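Local coordinates for Lin0861 protein (PDB 3O60) that is of unknown function but is probably a DNA-binding transcriptional regulator of the TetR type, at residues I119-V124 with M152-A157. Sequence-based numbering, arbitrary orientation.
Sequences IFIDVV and MILSLA
F120 lays one face of its ring against the isopropyl end of L154: CD2 of L154 stands 4.0 Å from the ring centroid, 22° off the normal, in a CH-pi contact displaced toward the rim. This is helix-helix packing in the all-helical domain that follows what is probably a TetR-type helix-turn-helix region. It joins helix 117-134 to helix 144-162, with the two short segments running at 131° to each other and their axes 10.3 Å apart at closest approach. That spacing is bridged by side chains alone, with no hydrogen bond across.

The ring reaches the partner helix because CG of F120 sits anti to the backbone N (chi1 177°), which sends the phenyl group out across the interface. V124, one turn further on, covers the opposite face with CG2, so the ring is held between a valine methyl of its own helix and a leucine methyl of the other. I153 closes in from a third direction: its CG2 lies in the ring plane at the edge, 3.5 Å from CZ of F120.

Beyond the ring, the contact thins out. On one flank CG1 of V124 meets CD1 of I153 more loosely, at 4.3 Å. Helix 65-84, through I72, and helix 105-114, through I111, also touch F120, burying it among four helices, while F108 of helix 105-114 packs on L154. The remaining branch of that leucine, CD1, meets I121; the two side chains cross at about a right angle, with the CD1 methyls 4.1 Å apart.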
loop_
_atom_site.group_PDB
_atom_site.type_symbol
_atom_site.label_atom_id
_atom_site.label_comp_id
_atom_site.label_asym_id
_atom_site.label_seq_id
_atom_site.Cartn_x
_atom_site.Cartn_y
_atom_site.Cartn_z
ATOM N N ILE A 119 -21.634 -6.248 -4.185
ATOM C CA ILE A 119 -21.129 -4.986 -3.698
ATOM C C ILE A 119 -19.775 -4.694 -4.260
ATOM O O ILE A 119 -19.471 -3.592 -4.590
ATOM C CB ILE A 119 -20.952 -5.033 -2.219
ATOM C CG1 ILE A 119 -22.286 -4.942 -1.535
ATOM C CG2 ILE A 119 -20.141 -3.909 -1.780
ATOM C CD1 ILE A 119 -22.238 -5.433 -0.188
ATOM N N PHE A 120 -18.951 -5.696 -4.379
ATOM C CA PHE A 120 -17.642 -5.473 -4.889
ATOM C C PHE A 120 -17.720 -4.977 -6.294
ATOM O O PHE A 120 -17.033 -4.068 -6.657
ATOM C CB PHE A 120 -16.907 -6.775 -4.859
ATOM C CG PHE A 120 -15.553 -6.711 -5.422
ATOM C CD1 PHE A 120 -14.505 -6.356 -4.660
ATOM C CD2 PHE A 120 -15.328 -7.034 -6.703
ATOM C CE1 PHE A 120 -13.304 -6.308 -5.171
ATOM C CE2 PHE A 120 -14.123 -6.993 -7.185
ATOM C CZ PHE A 120 -13.115 -6.629 -6.423
ATOM N N ILE A 121 -18.578 -5.583 -7.082
ATOM C CA ILE A 121 -18.706 -5.297 -8.500
ATOM C C ILE A 121 -19.176 -3.882 -8.784
ATOM O O ILE A 121 -18.657 -3.222 -9.677
ATOM C CB ILE A 121 -19.668 -6.276 -9.178
ATOM C CG1 ILE A 121 -19.006 -7.640 -9.348
ATOM C CG2 ILE A 121 -20.101 -5.737 -10.521
ATOM C CD1 ILE A 121 -19.709 -8.746 -8.629
ATOM N N ASP A 122 -20.136 -3.423 -8.010
ATOM C CA ASP A 122 -20.722 -2.117 -8.187
ATOM C C ASP A 122 -19.763 -1.010 -7.936
ATOM O O ASP A 122 -19.668 -0.098 -8.718
ATOM C CB ASP A 122 -21.877 -1.970 -7.248
ATOM C CG ASP A 122 -23.160 -2.324 -7.894
ATOM O OD1 ASP A 122 -23.957 -1.410 -8.196
ATOM O OD2 ASP A 122 -23.387 -3.526 -8.084
ATOM N N VAL A 123 -19.076 -1.086 -6.814
ATOM C CA VAL A 123 -18.028 -0.142 -6.438
ATOM C C VAL A 123 -16.778 -0.239 -7.298
ATOM O O VAL A 123 -16.252 0.765 -7.754
ATOM C CB VAL A 123 -17.608 -0.361 -4.989
ATOM C CG1 VAL A 123 -17.051 0.914 -4.404
ATOM C CG2 VAL A 123 -18.778 -0.848 -4.181
ATOM N N VAL A 124 -16.276 -1.430 -7.478
ATOM C CA VAL A 124 -15.114 -1.595 -8.273
ATOM C C VAL A 124 -15.442 -1.360 -9.698
ATOM O O VAL A 124 -14.590 -1.245 -10.521
ATOM C CB VAL A 124 -14.642 -2.966 -8.150
ATOM C CG1 VAL A 124 -13.710 -3.275 -9.226
ATOM C CG2 VAL A 124 -14.000 -3.111 -6.872
HETATM N N MSE A 152 -14.723 -9.968 -13.795
HETATM C CA MSE A 152 -13.497 -10.698 -14.084
HETATM C C MSE A 152 -12.486 -10.599 -12.956
HETATM O O MSE A 152 -11.750 -11.538 -12.683
HETATM C CB MSE A 152 -12.876 -10.206 -15.380
HETATM C CG MSE A 152 -13.590 -10.661 -16.612
HETATM SE SE MSE A 152 -12.735 -9.901 -18.137
HETATM C CE MSE A 152 -11.901 -11.503 -18.802
ATOM N N ILE A 153 -12.444 -9.441 -12.313
ATOM C CA ILE A 153 -11.558 -9.220 -11.185
ATOM C C ILE A 153 -11.899 -10.130 -10.012
ATOM O O ILE A 153 -11.016 -10.667 -9.362
ATOM C CB ILE A 153 -11.608 -7.758 -10.737
ATOM C CG1 ILE A 153 -10.653 -6.925 -11.585
ATOM C CG2 ILE A 153 -11.272 -7.639 -9.269
ATOM C CD1 ILE A 153 -11.130 -5.534 -11.848
ATOM N N LEU A 154 -13.185 -10.291 -9.736
ATOM C CA LEU A 154 -13.631 -11.167 -8.665
ATOM C C LEU A 154 -13.251 -12.610 -8.943
ATOM O O LEU A 154 -12.840 -13.339 -8.055
ATOM C CB LEU A 154 -15.144 -11.068 -8.505
ATOM C CG LEU A 154 -15.676 -10.491 -7.199
ATOM C CD1 LEU A 154 -16.970 -11.162 -6.812
ATOM C CD2 LEU A 154 -14.650 -10.646 -6.106
ATOM N N SER A 155 -13.405 -13.024 -10.189
ATOM C CA SER A 155 -13.123 -14.396 -10.578
ATOM C C SER A 155 -11.659 -14.739 -10.383
ATOM O O SER A 155 -11.327 -15.838 -9.960
ATOM C CB SER A 155 -13.547 -14.644 -12.024
ATOM O OG SER A 155 -14.956 -14.710 -12.133
ATOM N N LEU A 156 -10.782 -13.782 -10.657
ATOM C CA LEU A 156 -9.356 -14.005 -10.485
ATOM C C LEU A 156 -9.051 -14.293 -9.030
ATOM O O LEU A 156 -8.276 -15.184 -8.715
ATOM C CB LEU A 156 -8.574 -12.774 -10.932
ATOM C CG LEU A 156 -7.385 -13.029 -11.847
ATOM C CD1 LEU A 156 -6.412 -11.887 -11.788
ATOM C CD2 LEU A 156 -6.716 -14.317 -11.465
ATOM N N ALA A 157 -9.669 -13.533 -8.142
ATOM C CA ALA A 157 -9.454 -13.741 -6.730
ATOM C C ALA A 157 -9.936 -15.121 -6.329
ATOM O O ALA A 157 -9.279 -15.821 -5.572
ATOM C CB ALA A 157 -10.184 -12.686 -5.945
#